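Local coordinates for hydroxyglutarate synthase (PDB 6W1H), which catalyses the iron-dependent, O2-consuming decarboxylation and hydroxylation of 2-oxoadipate to D-2-hydroxyglutarate in D-lysine catabolism, at residues L264-F269 / F292-Q297; F16-S21 / Q67-A72; A72-T77 / H223-T228. All coordinates share one frame; numbering follows the deposited sequence.

Contact 1: residues L264-F269 / F292-Q297. With NI (nickel (II) ion), chain B; OOG (2-oxoadipic acid), chain C.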
# COMPACT_ATOMS: atom_id res chain seq x y z
N LEU A 264 9.44 -3.36 -1.58
CA LEU A 264 9.46 -1.91 -1.54
C LEU A 264 10.41 -1.45 -0.44
O LEU A 264 10.83 -2.24 0.41
CB LEU A 264 8.06 -1.34 -1.30
CG LEU A 264 7.37 -1.60 0.04
CD1 LEU A 264 7.87 -0.67 1.13
CD2 LEU A 264 5.86 -1.44 -0.12
N ARG A 265 10.78 -0.17 -0.52
CA ARG A 265 11.55 0.52 0.49
C ARG A 265 10.71 1.68 0.99
O ARG A 265 9.92 2.27 0.23
CB ARG A 265 12.87 1.06 -0.08
CG ARG A 265 13.77 0.01 -0.72
CD ARG A 265 15.13 0.58 -1.12
NE ARG A 265 15.99 0.75 0.05
CZ ARG A 265 16.98 1.63 0.15
NH1 ARG A 265 17.28 2.43 -0.85
NH2 ARG A 265 17.68 1.65 1.27
N GLN A 266 10.86 1.98 2.28
CA GLN A 266 9.99 2.97 2.92
C GLN A 266 10.73 3.74 4.00
O GLN A 266 11.68 3.24 4.60
CB GLN A 266 8.78 2.26 3.55
CG GLN A 266 7.89 3.15 4.42
CD GLN A 266 8.36 3.23 5.88
OE1 GLN A 266 9.47 2.77 6.23
NE2 GLN A 266 7.53 3.82 6.73
N THR A 267 10.30 4.97 4.23
CA THR A 267 10.64 5.71 5.44
C THR A 267 9.48 6.65 5.78
O THR A 267 8.54 6.83 4.99
CB THR A 267 12.01 6.40 5.36
OG1 THR A 267 12.34 6.94 6.65
CG2 THR A 267 12.05 7.49 4.31
N SER A 268 9.56 7.26 6.95
CA SER A 268 8.46 8.04 7.49
C SER A 268 8.99 9.32 8.12
O SER A 268 10.19 9.45 8.36
CB SER A 268 7.67 7.24 8.52
OG SER A 268 8.53 6.81 9.57
N PHE A 269 8.08 10.25 8.40
CA PHE A 269 8.41 11.54 8.99
C PHE A 269 7.19 12.08 9.73
O PHE A 269 6.07 11.61 9.54
CB PHE A 269 8.86 12.51 7.90
CG PHE A 269 7.83 12.75 6.83
CD1 PHE A 269 7.76 11.92 5.73
CD2 PHE A 269 6.92 13.81 6.92
CE1 PHE A 269 6.83 12.12 4.74
CE2 PHE A 269 5.96 14.02 5.93
CZ PHE A 269 5.93 13.16 4.83
N PHE A 292 1.63 11.22 10.90
CA PHE A 292 2.89 10.87 10.28
C PHE A 292 2.71 10.67 8.78
O PHE A 292 1.66 10.22 8.32
CB PHE A 292 3.49 9.62 10.91
CG PHE A 292 3.90 9.81 12.33
CD1 PHE A 292 3.01 9.62 13.37
CD2 PHE A 292 5.19 10.21 12.64
CE1 PHE A 292 3.38 9.83 14.68
CE2 PHE A 292 5.58 10.42 13.96
CZ PHE A 292 4.67 10.23 14.97
N GLY A 293 3.74 11.05 8.03
CA GLY A 293 3.78 10.86 6.60
C GLY A 293 4.75 9.74 6.23
O GLY A 293 5.52 9.24 7.05
N GLU A 294 4.72 9.37 4.95
CA GLU A 294 5.49 8.24 4.47
C GLU A 294 5.81 8.41 3.00
O GLU A 294 5.11 9.10 2.25
CB GLU A 294 4.66 6.98 4.70
CG GLU A 294 5.31 5.66 4.31
CD GLU A 294 4.46 4.51 4.79
OE1 GLU A 294 3.50 4.16 4.09
OE2 GLU A 294 4.71 4.01 5.88
N ILE A 295 6.89 7.75 2.59
CA ILE A 295 7.32 7.72 1.20
C ILE A 295 7.77 6.29 0.92
O ILE A 295 8.36 5.63 1.78
CB ILE A 295 8.45 8.75 0.96
CG1 ILE A 295 8.90 8.75 -0.50
CG2 ILE A 295 9.64 8.50 1.90
CD1 ILE A 295 7.83 9.18 -1.46
N GLU A 296 7.49 5.82 -0.29
CA GLU A 296 7.90 4.48 -0.67
C GLU A 296 8.44 4.44 -2.09
O GLU A 296 8.13 5.30 -2.91
CB GLU A 296 6.78 3.45 -0.48
CG GLU A 296 5.67 3.52 -1.49
CD GLU A 296 4.46 2.67 -1.09
OE1 GLU A 296 4.53 1.89 -0.12
OE2 GLU A 296 3.43 2.78 -1.75
N GLN A 297 9.28 3.44 -2.36
CA GLN A 297 9.75 3.09 -3.68
C GLN A 297 9.38 1.62 -3.89
O GLN A 297 9.69 0.79 -3.02
CB GLN A 297 11.28 3.23 -3.75
CG GLN A 297 11.86 2.95 -5.13
CD GLN A 297 13.37 2.89 -5.15
OE1 GLN A 297 14.03 3.57 -4.36
NE2 GLN A 297 13.92 2.13 -6.07
NI NI B . 1.97 2.94 4.65
C2 OOG C . 0.40 0.98 8.87
C3 OOG C . -0.38 0.22 7.81
C4 OOG C . 0.56 -0.46 6.83
C6 OOG C . 2.39 0.22 5.06
O4 OOG C . 2.88 -0.96 5.13
O3 OOG C . 2.92 1.14 4.36
C5 OOG C . 1.12 0.55 5.81
C1 OOG C . -0.51 1.44 10.02
O1 OOG C . -0.04 1.91 11.01
O2 OOG C . -1.91 1.34 9.94
O5 OOG C . 0.59 1.59 5.56
O HOH W 1 16.54 2.72 -3.59
O HOH W 2 2.99 2.72 6.86
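Residues 264-269 and 292-297 run antiparallel as the two strands of a beta hairpin, with Arg265-Gln297, Thr267-Ile295 and Phe269-Gly293 as hydrogen-bonded pairs and Gln266-Glu296 and Ser268-Glu294 as non-hydrogen-bonded pairs. The face carrying Gln266, Ser268, Glu294 and Glu296 is polar and turned to the metal site. Glu294 reaches out with CG anti to its backbone N (chi1 -178°) and the chain extended, which brings OE1 to 2.0 Å from the nickel ion in the iron site. OE1 also accepts a hydrogen bond from Thr228. The other oxygen, OE2, takes a bond from Gln266 NE2 at 3.0 Å, on its anti side and somewhat out of the carboxylate plane; amide and carboxylate stand 76° apart. A glutamine suits this place, since its amide N-H can donate to the carboxylate without bringing a further charge beside the metal. On the other face, Phe269 lays its ring over Gly293, whose CA is 3.8 Å from the ring centroid in a CH-pi contact; a side chain there would run into the ring. Beside them Thr267 CG2 meets Ile295 CG2 at 3.6 Å. Water 1 bridges Arg265 NH1 and Gln297 OE1; Arg265 also forms a salt bridge with Asp235, and Gln297 OE1 accepts from Ile234 N. Glu294 binds the metal through OE1 alone, and with Thr228 on OE1 and Gln266 on OE2 its carboxylate is probably restrained from turning both oxygens onto it.

Contact 2: residues F16-S21 / Q67-A72. With NI (nickel (II) ion), chain B; OOG (2-oxoadipic acid), chain C.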
# COMPACT_ATOMS: atom_id res chain seq x y z
N PHE A 16 -11.34 8.59 -6.95
CA PHE A 16 -11.32 8.53 -5.50
C PHE A 16 -9.91 8.79 -4.95
O PHE A 16 -9.73 9.56 -4.00
CB PHE A 16 -11.86 7.17 -5.04
CG PHE A 16 -11.86 6.98 -3.56
CD1 PHE A 16 -12.78 7.63 -2.77
CD2 PHE A 16 -10.97 6.10 -2.95
CE1 PHE A 16 -12.80 7.44 -1.41
CE2 PHE A 16 -10.99 5.91 -1.59
CZ PHE A 16 -11.90 6.59 -0.81
N SER A 17 -8.91 8.16 -5.56
CA SER A 17 -7.54 8.40 -5.12
C SER A 17 -7.19 9.88 -5.24
O SER A 17 -6.59 10.46 -4.33
CB SER A 17 -6.59 7.54 -5.97
OG SER A 17 -5.23 7.77 -5.63
N ALA A 18 -7.55 10.50 -6.37
CA ALA A 18 -7.23 11.91 -6.56
C ALA A 18 -7.97 12.78 -5.54
O ALA A 18 -7.40 13.72 -5.00
CB ALA A 18 -7.60 12.35 -7.97
N ALA A 19 -9.23 12.46 -5.26
CA ALA A 19 -10.00 13.23 -4.29
C ALA A 19 -9.44 13.05 -2.88
O ALA A 19 -9.39 14.00 -2.09
CB ALA A 19 -11.48 12.83 -4.35
N MET A 20 -9.03 11.83 -2.54
CA MET A 20 -8.42 11.60 -1.24
C MET A 20 -7.12 12.38 -1.10
O MET A 20 -6.84 12.96 -0.04
CB MET A 20 -8.16 10.11 -1.03
CG MET A 20 -9.44 9.26 -0.83
SD MET A 20 -10.00 9.18 0.89
CE MET A 20 -8.95 7.90 1.53
N SER A 21 -6.32 12.40 -2.17
CA SER A 21 -5.06 13.14 -2.13
C SER A 21 -5.29 14.64 -1.95
O SER A 21 -4.61 15.28 -1.15
CB SER A 21 -4.27 12.85 -3.41
OG SER A 21 -3.00 13.51 -3.38
N GLN A 67 0.39 9.64 -10.19
CA GLN A 67 -0.74 9.62 -9.26
C GLN A 67 -0.76 8.41 -8.33
O GLN A 67 -1.71 8.28 -7.53
CB GLN A 67 -2.05 9.68 -10.06
CG GLN A 67 -2.21 11.00 -10.79
CD GLN A 67 -2.35 12.15 -9.83
OE1 GLN A 67 -3.25 12.17 -9.01
NE2 GLN A 67 -1.45 13.12 -9.92
N GLU A 68 0.25 7.54 -8.39
CA GLU A 68 0.26 6.29 -7.65
C GLU A 68 0.40 6.55 -6.16
O GLU A 68 1.35 7.21 -5.73
CB GLU A 68 1.41 5.41 -8.15
CG GLU A 68 1.59 4.14 -7.34
CD GLU A 68 2.27 3.02 -8.13
OE1 GLU A 68 2.62 3.23 -9.31
OE2 GLU A 68 2.47 1.93 -7.55
N ARG A 69 -0.53 6.00 -5.37
CA ARG A 69 -0.54 6.19 -3.93
C ARG A 69 -1.05 4.93 -3.24
O ARG A 69 -1.75 4.11 -3.82
CB ARG A 69 -1.47 7.34 -3.54
CG ARG A 69 -0.94 8.73 -3.84
CD ARG A 69 -2.04 9.75 -3.71
NE ARG A 69 -3.05 9.58 -4.74
CZ ARG A 69 -3.07 10.27 -5.87
NH1 ARG A 69 -2.12 11.19 -6.11
NH2 ARG A 69 -4.04 10.08 -6.77
N HIS A 70 -0.73 4.82 -1.95
CA HIS A 70 -1.43 3.93 -1.03
C HIS A 70 -1.96 4.76 0.13
O HIS A 70 -1.42 5.81 0.46
CB HIS A 70 -0.63 2.69 -0.58
CG HIS A 70 0.28 2.88 0.60
ND1 HIS A 70 1.65 2.79 0.50
CD2 HIS A 70 0.02 3.02 1.92
CE1 HIS A 70 2.20 2.92 1.69
NE2 HIS A 70 1.23 3.06 2.58
N GLY A 71 -3.05 4.31 0.70
CA GLY A 71 -3.55 4.85 1.94
C GLY A 71 -3.53 3.77 3.00
O GLY A 71 -3.46 2.58 2.68
N ALA A 72 -3.66 4.18 4.27
CA ALA A 72 -3.79 3.25 5.37
C ALA A 72 -4.88 3.74 6.29
O ALA A 72 -4.91 4.93 6.62
CB ALA A 72 -2.48 3.14 6.15
NI NI B . 1.97 2.94 4.65
C2 OOG C . 0.40 0.98 8.87
C3 OOG C . -0.38 0.22 7.81
C4 OOG C . 0.56 -0.46 6.83
C6 OOG C . 2.39 0.22 5.06
O4 OOG C . 2.88 -0.96 5.13
O3 OOG C . 2.92 1.14 4.36
C5 OOG C . 1.12 0.55 5.81
C1 OOG C . -0.51 1.44 10.02
O1 OOG C . -0.04 1.91 11.01
O2 OOG C . -1.91 1.34 9.94
O5 OOG C . 0.59 1.59 5.56
O HOH W 3 -3.38 6.07 -6.76
O HOH W 2 2.99 2.72 6.86
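Ser17 OG is gripped by two nitrogens of Arg69 in the conformer described, one of two: NH2 at 2.8 Å and NE at 3.0 Å, so the arginine meets the hydroxyl side-on with the oxygen in the guanidinium plane. The serine hydroxyl points out from its helix with OG anti to the backbone N (chi1 177°), and the arginine bends at chi3 (-67°) to present that edge. Water 3 lies 2.8 Å from Ser17 OG and donates to Gln67 O, tying the helix to the backbone just before the strand. At the far end of the guanidinium, NH1 and NH2 both point at Gln67 OE1, the NH2 bond being 3.2 Å; the two donors come from the same face of the amide. Ser21, one helical turn beyond Ser17, sets its CB over one face of the guanidinium, 3.7 Å from Arg69 NE, while its hydroxyl is hydrogen-bonded to that of Tyr31. Small residues suit this side of helix 9-27, since the flat cation can lie close against it. The strand is 69-75 of the five-stranded mixed sheet in this member of the glyoxalase clan, and it alternates its side chains: Arg69 faces the helix, whereas His70 points away from it to the metal centre. There His70 NE2 coordinates the nickel at 2.2 Å. On the far side of the same ring, ND1 is hydrogen-bonded to Glu296.

Contact 3: residues A72-T77 / H223-T228. With NI (nickel (II) ion), chain B; OOG (2-oxoadipic acid), chain C.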
# COMPACT_ATOMS: atom_id res chain seq x y z
N ALA A 72 -3.66 4.18 4.27
CA ALA A 72 -3.79 3.25 5.37
C ALA A 72 -4.88 3.74 6.29
O ALA A 72 -4.91 4.93 6.62
CB ALA A 72 -2.48 3.14 6.15
N ILE A 73 -5.75 2.83 6.71
CA ILE A 73 -6.86 3.15 7.60
C ILE A 73 -7.01 2.03 8.61
O ILE A 73 -6.53 0.91 8.40
CB ILE A 73 -8.19 3.36 6.85
CG1 ILE A 73 -8.60 2.09 6.12
CG2 ILE A 73 -8.08 4.52 5.90
CD1 ILE A 73 -9.97 2.16 5.48
N ARG A 74 -7.70 2.35 9.70
CA ARG A 74 -8.01 1.40 10.76
C ARG A 74 -9.49 1.49 11.09
O ARG A 74 -10.03 2.58 11.22
CB ARG A 74 -7.20 1.69 12.01
CG ARG A 74 -5.71 1.61 11.82
CD ARG A 74 -5.05 2.88 12.24
NE ARG A 74 -3.59 2.78 12.21
CZ ARG A 74 -2.78 3.43 13.03
NH1 ARG A 74 -3.29 4.25 13.94
NH2 ARG A 74 -1.48 3.28 12.93
N VAL A 75 -10.15 0.33 11.19
CA VAL A 75 -11.55 0.26 11.56
C VAL A 75 -11.68 -0.53 12.86
O VAL A 75 -10.76 -1.24 13.28
CB VAL A 75 -12.44 -0.34 10.45
CG1 VAL A 75 -12.46 0.58 9.23
CG2 VAL A 75 -11.98 -1.74 10.08
N GLY A 76 -12.84 -0.41 13.50
CA GLY A 76 -13.02 -0.92 14.85
C GLY A 76 -13.94 -2.11 15.03
O GLY A 76 -13.92 -2.72 16.09
N THR A 77 -14.76 -2.43 14.03
CA THR A 77 -15.70 -3.53 14.18
C THR A 77 -15.74 -4.37 12.91
O THR A 77 -15.42 -3.91 11.82
CB THR A 77 -17.14 -3.06 14.48
OG1 THR A 77 -17.69 -2.48 13.28
CG2 THR A 77 -17.18 -2.07 15.64
N HIS A 223 -10.13 8.02 9.83
CA HIS A 223 -9.40 9.03 9.09
C HIS A 223 -8.16 8.43 8.44
O HIS A 223 -7.65 7.38 8.82
CB HIS A 223 -9.04 10.22 10.00
CG HIS A 223 -8.43 9.83 11.31
ND1 HIS A 223 -8.88 10.34 12.51
CD2 HIS A 223 -7.38 9.03 11.61
CE1 HIS A 223 -8.16 9.83 13.50
NE2 HIS A 223 -7.23 9.05 12.98
N ILE A 224 -7.67 9.13 7.43
CA ILE A 224 -6.46 8.69 6.74
C ILE A 224 -5.32 8.65 7.74
O ILE A 224 -4.97 9.67 8.33
CB ILE A 224 -6.14 9.65 5.58
CG1 ILE A 224 -7.25 9.63 4.56
CG2 ILE A 224 -4.77 9.29 4.95
CD1 ILE A 224 -7.14 10.73 3.50
N ASN A 225 -4.73 7.46 7.94
CA ASN A 225 -3.55 7.41 8.79
C ASN A 225 -2.36 8.00 8.05
O ASN A 225 -1.55 8.69 8.65
CB ASN A 225 -3.25 5.97 9.20
CG ASN A 225 -2.07 5.90 10.13
OD1 ASN A 225 -0.95 5.68 9.70
ND2 ASN A 225 -2.31 6.12 11.41
N HIS A 226 -2.24 7.72 6.76
CA HIS A 226 -1.32 8.41 5.88
C HIS A 226 -1.68 8.05 4.44
O HIS A 226 -2.39 7.07 4.18
CB HIS A 226 0.11 8.03 6.20
CG HIS A 226 0.41 6.58 6.07
ND1 HIS A 226 0.25 5.70 7.12
CD2 HIS A 226 0.83 5.83 5.02
CE1 HIS A 226 0.62 4.49 6.74
NE2 HIS A 226 0.95 4.53 5.47
N LEU A 227 -1.23 8.89 3.52
CA LEU A 227 -1.22 8.60 2.10
C LEU A 227 0.23 8.64 1.66
O LEU A 227 0.95 9.58 1.99
CB LEU A 227 -2.00 9.59 1.29
CG LEU A 227 -3.49 9.64 1.28
CD1 LEU A 227 -3.92 10.67 0.23
CD2 LEU A 227 -4.08 8.30 0.99
N THR A 228 0.66 7.65 0.90
CA THR A 228 2.06 7.50 0.53
C THR A 228 2.19 7.57 -0.98
O THR A 228 1.62 6.71 -1.67
CB THR A 228 2.56 6.15 1.03
OG1 THR A 228 2.37 6.14 2.44
CG2 THR A 228 4.02 5.92 0.68
NI NI B . 1.97 2.94 4.65
C2 OOG C . 0.40 0.98 8.87
C3 OOG C . -0.38 0.22 7.81
C4 OOG C . 0.56 -0.46 6.83
C6 OOG C . 2.39 0.22 5.06
O4 OOG C . 2.88 -0.96 5.13
O3 OOG C . 2.92 1.14 4.36
C5 OOG C . 1.12 0.55 5.81
C1 OOG C . -0.51 1.44 10.02
O1 OOG C . -0.04 1.91 11.01
O2 OOG C . -1.91 1.34 9.94
O5 OOG C . 0.59 1.59 5.56
O HOH W 4 -7.78 5.17 10.33
O HOH W 2 2.99 2.72 6.86
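His226 NE2 binds the nickel ion at 2.1 Å, and its ring lies with an edge toward the keto oxygen O5 of 2-oxoadipate while Ala72 CB sits over one ring face, 3.4 Å from CE1. That methyl also lies beside O5, and a residue as small as alanine lets ring and substrate come close together. O5 and the near carboxylate both bind the nickel, the latter through O3 at 2.0 Å. At the other end of the substrate, Arg74 presents its NE edge to the distal carboxylate: NH2 bonds O1 at 2.8 Å and NE bonds O2 at 3.2 Å, both nearly straight. The chain bends at chi2 (125°) to bring the guanidinium there, and NH1 is turned to a salt bridge with Asp215. Asn225 touches both groups. Its OD1 accepts from His226 ND1 at 2.8 Å, in the carbonyl plane on a lone pair; its ND2 packs over the centre of the Arg74 guanidinium face, 3.2 Å from CZ, without a hydrogen bond, both groups being donors. Were Asn225 an alanine, His226 ND1 would probably lose its acceptor, the imidazole would be freer to turn, and one guanidinium face would lose its cover. Farther out, Asn225 N donates to Ala72 O at 2.9 Å, and water 4 joins Arg74 N to His223 O. His223 is hydrogen-bonded to Asp215, the same acid that holds Arg74. One asparagine thus bonds the metal ligand and packs on the arginine, which may keep the two in step around a dicarboxylate held at both ends, consistent with the role inferred for Arg74 in substrate specificity.

In the fold
Contacts 2 and 3 follow each other along strand 69-75 and share Ala72, their centres 12 Å apart; contact 1 comes later in the chain, its centre about 15 Å from each of theirs. Strands 69-75 and 226-229 are neighbours in the five-stranded mixed sheet, whereas contact 1 belongs to the separate hairpin of strands 264-276 and 287-298. Each contact supplies one protein ligand to the same metal: His70 from contact 2, His226 from contact 3 and Glu294 from contact 1. Second-shell bonds cross between them, between His70 and Glu296 and between Thr228 and Glu294. The metal centre thus joins sheet and hairpin, with the substrate between them.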